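PDB 1G0D: protein-glutamine gamma-glutamyltransferase 2 from Pagrus major, which probably catalyses calcium-dependent cross-linking of proteins, joining peptide-bound glutamine to lysine side chains or to free amines with release of ammonia. Local coordinates for residues A[656-661]-A[676-681]; A[625-630]-A[651-656]; A[375-380]-A[440-445]. All coordinates share one frame; numbering follows the deposited sequence.

Contact 1. Residues A[656-661]-A[676-681]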
loop_
_atom_site.group_PDB
_atom_site.type_symbol
_atom_site.label_atom_id
_atom_site.label_comp_id
_atom_site.label_asym_id
_atom_site.label_seq_id
_atom_site.Cartn_x
_atom_site.Cartn_y
_atom_site.Cartn_z
ATOM N N THR A 656 1.119 -8.551 -23.481
ATOM C CA THR A 656 -0.159 -9.164 -23.707
ATOM C C THR A 656 -0.779 -9.509 -22.369
ATOM O O THR A 656 -0.107 -9.437 -21.350
ATOM C CB THR A 656 0.036 -10.387 -24.608
ATOM O OG1 THR A 656 -1.182 -11.125 -24.649
ATOM C CG2 THR A 656 1.195 -11.267 -24.113
ATOM N N GLY A 657 -2.068 -9.834 -22.350
ATOM C CA GLY A 657 -2.715 -10.186 -21.095
ATOM C C GLY A 657 -3.969 -9.398 -20.755
ATOM O O GLY A 657 -4.399 -8.531 -21.530
ATOM N N VAL A 658 -4.592 -9.741 -19.630
ATOM C CA VAL A 658 -5.764 -9.012 -19.173
ATOM C C VAL A 658 -5.201 -7.804 -18.397
ATOM O O VAL A 658 -4.641 -7.950 -17.311
ATOM C CB VAL A 658 -6.636 -9.867 -18.254
ATOM C CG1 VAL A 658 -7.828 -9.055 -17.786
ATOM C CG2 VAL A 658 -7.080 -11.118 -18.981
ATOM N N ARG A 659 -5.333 -6.614 -18.963
ATOM C CA ARG A 659 -4.757 -5.454 -18.331
ATOM C C ARG A 659 -5.805 -4.436 -17.974
ATOM O O ARG A 659 -6.932 -4.490 -18.451
ATOM C CB ARG A 659 -3.710 -4.871 -19.268
ATOM C CG ARG A 659 -2.949 -5.939 -20.039
ATOM C CD ARG A 659 -1.527 -5.521 -20.321
ATOM N NE ARG A 659 -0.570 -6.597 -20.108
ATOM C CZ ARG A 659 -0.031 -6.911 -18.931
ATOM N NH1 ARG A 659 0.832 -7.910 -18.834
ATOM N NH2 ARG A 659 -0.348 -6.237 -17.847
ATOM N N LYS A 660 -5.426 -3.526 -17.093
ATOM C CA LYS A 660 -6.327 -2.482 -16.610
ATOM C C LYS A 660 -5.775 -1.066 -16.934
ATOM O O LYS A 660 -4.571 -0.775 -16.710
ATOM C CB LYS A 660 -6.536 -2.677 -15.098
ATOM C CG LYS A 660 -7.061 -4.061 -14.726
ATOM C CD LYS A 660 -8.506 -3.977 -14.251
ATOM C CE LYS A 660 -9.278 -5.279 -14.435
ATOM N NZ LYS A 660 -8.436 -6.406 -13.965
ATOM N N LEU A 661 -6.636 -0.214 -17.507
ATOM C CA LEU A 661 -6.233 1.142 -17.883
ATOM C C LEU A 661 -6.808 2.040 -16.839
ATOM O O LEU A 661 -8.021 1.998 -16.562
ATOM C CB LEU A 661 -6.750 1.515 -19.266
ATOM C CG LEU A 661 -6.335 2.892 -19.770
ATOM C CD1 LEU A 661 -4.827 3.004 -19.902
ATOM C CD2 LEU A 661 -7.035 3.149 -21.103
ATOM N N VAL A 676 -11.339 3.440 -14.519
ATOM C CA VAL A 676 -10.572 2.207 -14.863
ATOM C C VAL A 676 -11.387 1.394 -15.839
ATOM O O VAL A 676 -12.621 1.339 -15.765
ATOM C CB VAL A 676 -10.368 1.143 -13.726
ATOM C CG1 VAL A 676 -8.929 0.776 -13.638
ATOM C CG2 VAL A 676 -10.933 1.599 -12.430
ATOM N N THR A 677 -10.691 0.698 -16.711
ATOM C CA THR A 677 -11.378 -0.131 -17.655
ATOM C C THR A 677 -10.458 -1.310 -17.786
ATOM O O THR A 677 -9.266 -1.174 -17.516
ATOM C CB THR A 677 -11.514 0.581 -19.008
ATOM O OG1 THR A 677 -12.452 -0.130 -19.828
ATOM C CG2 THR A 677 -10.146 0.666 -19.718
ATOM N N THR A 678 -11.033 -2.451 -18.164
ATOM C CA THR A 678 -10.312 -3.709 -18.402
ATOM C C THR A 678 -10.178 -3.867 -19.919
ATOM O O THR A 678 -11.153 -3.770 -20.674
ATOM C CB THR A 678 -11.086 -4.959 -17.900
ATOM O OG1 THR A 678 -11.346 -4.865 -16.499
ATOM C CG2 THR A 678 -10.260 -6.184 -18.099
ATOM N N VAL A 679 -8.958 -4.092 -20.358
ATOM C CA VAL A 679 -8.672 -4.296 -21.763
ATOM C C VAL A 679 -7.848 -5.588 -21.931
ATOM O O VAL A 679 -6.730 -5.668 -21.407
ATOM C CB VAL A 679 -7.865 -3.071 -22.351
ATOM C CG1 VAL A 679 -7.654 -3.267 -23.838
ATOM C CG2 VAL A 679 -8.627 -1.778 -22.116
ATOM N N VAL A 680 -8.396 -6.595 -22.631
ATOM C CA VAL A 680 -7.657 -7.839 -22.875
ATOM C C VAL A 680 -6.705 -7.690 -24.092
ATOM O O VAL A 680 -7.153 -7.548 -25.235
ATOM C CB VAL A 680 -8.624 -9.010 -23.103
ATOM C CG1 VAL A 680 -7.870 -10.312 -23.153
ATOM C CG2 VAL A 680 -9.622 -9.076 -21.982
ATOM N N VAL A 681 -5.392 -7.685 -23.836
ATOM C CA VAL A 681 -4.411 -7.534 -24.906
ATOM C C VAL A 681 -4.037 -8.896 -25.508
ATOM O O VAL A 681 -3.572 -9.822 -24.827
ATOM C CB VAL A 681 -3.151 -6.789 -24.396
ATOM C CG1 VAL A 681 -2.111 -6.693 -25.485
ATOM C CG2 VAL A 681 -3.522 -5.394 -23.930
#

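Contact 2. Residues A[625-630]-A[651-656]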
loop_
_atom_site.group_PDB
_atom_site.type_symbol
_atom_site.label_atom_id
_atom_site.label_comp_id
_atom_site.label_asym_id
_atom_site.label_seq_id
_atom_site.Cartn_x
_atom_site.Cartn_y
_atom_site.Cartn_z
ATOM N N ALA A 625 -0.159 -0.983 -16.324
ATOM C CA ALA A 625 0.947 -1.943 -16.337
ATOM C C ALA A 625 0.744 -2.679 -17.641
ATOM O O ALA A 625 -0.364 -3.151 -17.904
ATOM C CB ALA A 625 0.817 -2.928 -15.177
ATOM N N GLY A 626 1.773 -2.741 -18.477
ATOM C CA GLY A 626 1.625 -3.457 -19.730
ATOM C C GLY A 626 0.880 -2.762 -20.851
ATOM O O GLY A 626 0.896 -3.260 -21.979
ATOM N N LEU A 627 0.211 -1.640 -20.560
ATOM C CA LEU A 627 -0.525 -0.847 -21.573
ATOM C C LEU A 627 0.285 0.438 -21.896
ATOM O O LEU A 627 0.727 0.622 -23.025
ATOM C CB LEU A 627 -1.929 -0.466 -21.074
ATOM C CG LEU A 627 -2.970 -1.586 -20.926
ATOM C CD1 LEU A 627 -4.383 -0.996 -20.736
ATOM C CD2 LEU A 627 -2.916 -2.480 -22.158
ATOM N N LEU A 628 0.450 1.337 -20.918
ATOM C CA LEU A 628 1.265 2.541 -21.091
ATOM C C LEU A 628 1.740 3.169 -19.806
ATOM O O LEU A 628 1.155 2.993 -18.737
ATOM C CB LEU A 628 0.574 3.639 -21.883
ATOM C CG LEU A 628 -0.871 4.132 -21.832
ATOM C CD1 LEU A 628 -1.252 4.648 -20.536
ATOM C CD2 LEU A 628 -1.016 5.278 -22.813
ATOM N N SER A 629 2.830 3.898 -19.910
ATOM C CA SER A 629 3.344 4.628 -18.757
ATOM C C SER A 629 2.551 5.954 -18.605
ATOM O O SER A 629 2.106 6.529 -19.602
ATOM C CB SER A 629 4.801 4.898 -18.986
ATOM O OG SER A 629 5.211 4.088 -20.065
ATOM N N ALA A 630 2.356 6.430 -17.378
ATOM C CA ALA A 630 1.570 7.648 -17.164
ATOM C C ALA A 630 1.725 8.633 -18.311
ATOM O O ALA A 630 2.837 8.999 -18.695
ATOM C CB ALA A 630 1.965 8.298 -15.904
ATOM N N PHE A 651 -2.171 4.738 -28.385
ATOM C CA PHE A 651 -0.975 4.080 -27.874
ATOM C C PHE A 651 -0.981 2.600 -28.263
ATOM O O PHE A 651 -2.011 2.072 -28.703
ATOM C CB PHE A 651 -0.861 4.271 -26.356
ATOM C CG PHE A 651 -1.884 3.518 -25.569
ATOM C CD1 PHE A 651 -3.163 4.024 -25.413
ATOM C CD2 PHE A 651 -1.579 2.280 -25.012
ATOM C CE1 PHE A 651 -4.125 3.301 -24.718
ATOM C CE2 PHE A 651 -2.536 1.565 -24.324
ATOM C CZ PHE A 651 -3.808 2.073 -24.181
ATOM N N SER A 652 0.171 1.945 -28.132
ATOM C CA SER A 652 0.302 0.538 -28.500
ATOM C C SER A 652 0.662 -0.321 -27.282
ATOM O O SER A 652 1.785 -0.235 -26.772
ATOM C CB SER A 652 1.386 0.403 -29.570
ATOM O OG SER A 652 0.923 0.860 -30.836
ATOM N N PRO A 653 -0.265 -1.193 -26.826
ATOM C CA PRO A 653 0.087 -1.998 -25.656
ATOM C C PRO A 653 1.525 -2.552 -25.710
ATOM O O PRO A 653 2.117 -2.692 -26.776
ATOM C CB PRO A 653 -0.999 -3.067 -25.635
ATOM C CG PRO A 653 -2.179 -2.379 -26.242
ATOM C CD PRO A 653 -1.608 -1.524 -27.338
ATOM N N MET A 654 2.105 -2.819 -24.549
ATOM C CA MET A 654 3.456 -3.303 -24.509
ATOM C C MET A 654 3.528 -4.791 -24.249
ATOM O O MET A 654 4.386 -5.482 -24.773
ATOM C CB MET A 654 4.214 -2.551 -23.436
ATOM C CG MET A 654 4.483 -1.142 -23.818
ATOM S SD MET A 654 5.184 -0.190 -22.476
ATOM C CE MET A 654 3.803 -0.168 -21.227
ATOM N N ARG A 655 2.643 -5.293 -23.410
ATOM C CA ARG A 655 2.622 -6.716 -23.110
ATOM C C ARG A 655 1.201 -7.251 -23.304
ATOM O O ARG A 655 0.192 -6.527 -23.297
ATOM C CB ARG A 655 3.093 -6.981 -21.667
ATOM C CG ARG A 655 4.598 -6.791 -21.387
ATOM C CD ARG A 655 4.922 -7.080 -19.917
ATOM N NE ARG A 655 4.644 -5.940 -19.040
ATOM C CZ ARG A 655 4.237 -6.034 -17.776
ATOM N NH1 ARG A 655 4.055 -7.213 -17.225
ATOM N NH2 ARG A 655 4.026 -4.943 -17.054
ATOM N N THR A 656 1.119 -8.551 -23.481
ATOM C CA THR A 656 -0.159 -9.164 -23.707
ATOM C C THR A 656 -0.779 -9.509 -22.369
ATOM O O THR A 656 -0.107 -9.437 -21.350
ATOM C CB THR A 656 0.036 -10.387 -24.608
ATOM O OG1 THR A 656 -1.182 -11.125 -24.649
ATOM C CG2 THR A 656 1.195 -11.267 -24.113
#

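Contact 3. Residues A[375-380]-A[440-445]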
loop_
_atom_site.group_PDB
_atom_site.type_symbol
_atom_site.label_atom_id
_atom_site.label_comp_id
_atom_site.label_asym_id
_atom_site.label_seq_id
_atom_site.Cartn_x
_atom_site.Cartn_y
_atom_site.Cartn_z
ATOM N N ALA A 375 0.433 -11.906 16.377
ATOM C CA ALA A 375 0.798 -11.344 17.675
ATOM C C ALA A 375 -0.255 -10.314 17.990
ATOM O O ALA A 375 -0.569 -10.070 19.143
ATOM C CB ALA A 375 2.156 -10.689 17.623
ATOM N N ILE A 376 -0.811 -9.696 16.964
ATOM C CA ILE A 376 -1.868 -8.718 17.203
ATOM C C ILE A 376 -3.127 -9.474 17.649
ATOM O O ILE A 376 -3.696 -9.200 18.716
ATOM C CB ILE A 376 -2.183 -7.877 15.921
ATOM C CG1 ILE A 376 -0.917 -7.136 15.444
ATOM C CG2 ILE A 376 -3.305 -6.900 16.205
ATOM C CD1 ILE A 376 -0.295 -6.280 16.495
ATOM N N LYS A 377 -3.546 -10.447 16.849
ATOM C CA LYS A 377 -4.741 -11.225 17.169
ATOM C C LYS A 377 -4.735 -11.773 18.579
ATOM O O LYS A 377 -5.740 -11.688 19.281
ATOM C CB LYS A 377 -4.875 -12.396 16.205
ATOM C CG LYS A 377 -6.272 -12.677 15.707
ATOM C CD LYS A 377 -7.125 -13.230 16.793
ATOM C CE LYS A 377 -8.542 -13.504 16.289
ATOM N NZ LYS A 377 -8.530 -14.430 15.125
ATOM N N GLU A 378 -3.605 -12.327 18.997
ATOM C CA GLU A 378 -3.509 -12.935 20.319
ATOM C C GLU A 378 -3.044 -12.014 21.438
ATOM O O GLU A 378 -2.996 -12.414 22.606
ATOM C CB GLU A 378 -2.610 -14.171 20.239
ATOM C CG GLU A 378 -3.212 -15.371 19.472
ATOM C CD GLU A 378 -4.704 -15.619 19.760
ATOM O OE1 GLU A 378 -5.468 -15.791 18.788
ATOM O OE2 GLU A 378 -5.126 -15.654 20.942
ATOM N N GLY A 379 -2.707 -10.784 21.066
ATOM C CA GLY A 379 -2.269 -9.793 22.022
ATOM C C GLY A 379 -0.860 -9.931 22.551
ATOM O O GLY A 379 -0.622 -9.610 23.703
ATOM N N ASN A 380 0.091 -10.418 21.769
ATOM C CA ASN A 380 1.447 -10.503 22.302
ATOM C C ASN A 380 2.193 -9.286 21.808
ATOM O O ASN A 380 2.628 -9.229 20.672
ATOM C CB ASN A 380 2.147 -11.746 21.814
ATOM C CG ASN A 380 3.624 -11.724 22.118
ATOM O OD1 ASN A 380 4.096 -10.886 22.890
ATOM N ND2 ASN A 380 4.375 -12.650 21.504
ATOM N N TYR A 440 -7.190 -10.101 12.471
ATOM C CA TYR A 440 -6.652 -9.151 13.425
ATOM C C TYR A 440 -7.283 -9.201 14.758
ATOM O O TYR A 440 -6.590 -9.038 15.750
ATOM C CB TYR A 440 -6.758 -7.728 12.903
ATOM C CG TYR A 440 -5.738 -7.453 11.840
ATOM C CD1 TYR A 440 -6.047 -7.606 10.490
ATOM C CD2 TYR A 440 -4.463 -7.027 12.182
ATOM C CE1 TYR A 440 -5.114 -7.336 9.511
ATOM C CE2 TYR A 440 -3.513 -6.753 11.213
ATOM C CZ TYR A 440 -3.844 -6.905 9.878
ATOM O OH TYR A 440 -2.909 -6.584 8.921
ATOM N N LYS A 441 -8.588 -9.431 14.821
ATOM C CA LYS A 441 -9.177 -9.447 16.141
ATOM C C LYS A 441 -10.363 -10.348 16.375
ATOM O O LYS A 441 -11.155 -10.597 15.484
ATOM C CB LYS A 441 -9.531 -8.015 16.559
ATOM C CG LYS A 441 -10.044 -7.119 15.454
ATOM C CD LYS A 441 -9.744 -5.697 15.800
ATOM C CE LYS A 441 -11.019 -4.919 16.068
ATOM N NZ LYS A 441 -10.876 -4.143 17.340
ATOM N N TYR A 442 -10.482 -10.823 17.605
ATOM C CA TYR A 442 -11.563 -11.691 17.966
ATOM C C TYR A 442 -12.796 -10.844 17.920
ATOM O O TYR A 442 -12.724 -9.657 18.155
ATOM C CB TYR A 442 -11.309 -12.215 19.337
ATOM C CG TYR A 442 -10.317 -13.327 19.276
ATOM C CD1 TYR A 442 -10.681 -14.555 18.737
ATOM C CD2 TYR A 442 -9.041 -13.184 19.798
ATOM C CE1 TYR A 442 -9.808 -15.612 18.725
ATOM C CE2 TYR A 442 -8.161 -14.239 19.792
ATOM C CZ TYR A 442 -8.554 -15.460 19.254
ATOM O OH TYR A 442 -7.690 -16.538 19.231
ATOM N N PRO A 443 -13.955 -11.440 17.617
ATOM C CA PRO A 443 -15.190 -10.663 17.537
ATOM C C PRO A 443 -15.446 -9.901 18.804
ATOM O O PRO A 443 -15.125 -10.359 19.891
ATOM C CB PRO A 443 -16.266 -11.699 17.243
ATOM C CG PRO A 443 -15.631 -13.014 17.516
ATOM C CD PRO A 443 -14.173 -12.873 17.373
ATOM N N GLU A 444 -16.016 -8.719 18.637
ATOM C CA GLU A 444 -16.320 -7.817 19.726
ATOM C C GLU A 444 -17.175 -8.450 20.807
ATOM O O GLU A 444 -18.239 -8.984 20.521
ATOM C CB GLU A 444 -17.045 -6.644 19.145
ATOM C CG GLU A 444 -17.020 -5.432 19.979
ATOM C CD GLU A 444 -17.886 -4.402 19.333
ATOM O OE1 GLU A 444 -17.574 -4.048 18.171
ATOM O OE2 GLU A 444 -18.883 -3.968 19.958
ATOM N N GLY A 445 -16.731 -8.370 22.050
ATOM C CA GLY A 445 -17.493 -8.975 23.126
ATOM C C GLY A 445 -17.116 -10.423 23.445
ATOM O O GLY A 445 -17.348 -10.914 24.543
HETATM O O HOH W 1 -6.028 -7.784 18.558
#

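Contact 1. Residues A[656-661]-A[676-681]
Thr656 turns OG1 anti to its own N (chi1 170°), and this brings the hydroxyl to Val681 O at 2.7 Å. The hydroxyl donates from above the carbonyl plane. Val681 O also accepts Gly657 N, in a nearly straight bond of 2.9 Å. Thr678 places OG1 beside its own N (chi1 -59°), on the side where Lys660 runs. The lysine chain bends at chi2 and chi4 and lies alongside the threonine, its CE against Thr678 OG1. A serine in place of Lys660 would probably leave the Thr678 side chain without this aliphatic cover.

The backbones form an antiparallel pairing. Arg659 and Val679 exchange two hydrogen bonds, as do Leu661 and Thr677. Val658, Lys660, Thr678 and Val680 share one face. Val658 CG1 meets Thr678 CG2 at 3.8 Å. On the other face Arg659 CG touches Val681 CG2 at 4.0 Å, and Leu661 CB packs on Thr677 CG2 at 3.5 Å.

This is the beta hairpin of strands 659-666 and 673-682 in the C-terminal immunoglobulin-like domain. Leu627 covers Arg659, Leu661 and Val681. In the sheet, strand 619-624 flanks 659-666, and the short strand 595-596 runs parallel to 673-682.

Contact 2. Residues A[625-630]-A[651-656]
The Phe651 ring carries Leu628 CD2 over one face, 3.7 Å from the ring centroid and offset toward the rim. This is a CH-pi contact, and the two side chains cross at about a right angle. Leu627 O approaches the same ring obliquely, and Leu627 CB lies 3.9 Å from Phe651 CE2. The contact belongs to the C-terminal immunoglobulin-like domain. Leu627 and Leu628 form a classic beta bulge facing the end of strand 619-624. The second flat group is the Arg655 guanidinium, which sits obliquely near Gly626 N. It is held by salt bridges to Glu181, Glu158 and Glu26, and Glu181 also accepts Gly626 N.

Leu628 has CG between its N and its carbonyl carbon (chi1 41°), which swings CD2 over the phenyl ring. Leu627 goes another way, into the interior of the domain. Its CD2 meets Pro653 CB at 4.0 Å. Beyond Phe651 and Pro653 lies strand 601-608, where both side chains touch Leu601. Phe651 and Pro653 are thus held between the bulge and that strand.

Gly626 has a positive phi, and a side chain there would strike the carbonyl O of Ala625. The methyl end of Met654 reaches back to the bulge, with CE 3.6 Å from Leu627 C. Two backbone donors of the loop converge on one carbonyl. Met654 N binds Gly626 O at 2.9 Å from above the carbonyl plane. Arg655 N reaches the same oxygen at 3.0 Å, in the plane and on a lone pair, with an N-H...O angle of 170°.

Contact 3. Residues A[375-380]-A[440-445]
Lys377 can be followed outward from the last turn of helix 373-378, which ends in a Schellman motif at Gly379. Its CB and CG pass Tyr440 O, with CG at 3.7 Å. A bend at chi2 (-70°) then turns the chain across the Tyr442 ring. CD lies over the ring near CE2, and CE follows over the same face. The side chains cross at about a right angle. A second bend, at chi4, places NZ 4.2 Å from the ring centroid, 19° off the normal, as a cation-pi contact. The ammonium also donates to Leu438 O, so the ring is not its sole partner.

Glu378 approaches the same tyrosine at its hydroxyl end. Tyr442 OH donates to Glu378 OE1, and the carboxylate plane stands 75° from the ring plane. The modelled separation is too short to be trusted, so its exact length is doubtful. Glu378 OE2 forms a salt bridge with Lys448, so the carboxylate ties the end of helix 373-378 to helix 447-456. Tyr442 also packs on Lys448 and Val452 of that helix.

Ile376 takes the other side of the contact. Its CG2 meets the edge of the Tyr440 ring at CD2, 4.2 Å away, while the side chain packs on helix 387-395. The loop after Tyr440 carries Glu444, a probable calcium ligand by analogy with relatives. Lys441 NZ binds Val394 O and also Asn395 OD1, another probable calcium ligand. The contact therefore joins the end of helix 373-378 to a loop beside a likely calcium site. The backbones are bridged by one water, which donates to Ile376 O at 2.7 Å and to Tyr440 O at 3.1 Å.

Overall arrangement
Along the chain contact 3 comes first, then contact 2, then contact 1. Contacts 1 and 2 are neighbours in the C-terminal immunoglobulin-like domain, with centres 9 Å apart. They share Thr656 and reach the same five-stranded sheet. The two contacts touch directly, through Arg659 and Ala625 among others, so the hairpin and the bulge pack as neighbours. Contact 3 stands apart, with its centre 39 Å from that of contact 1 and 43 Å from that of contact 2. It lies among helices 373-378, 387-395 and 447-456, near the probable calcium ligands. Contacts 1 and 2 belong to the packing of the C-terminal domain, away from the annotated sites.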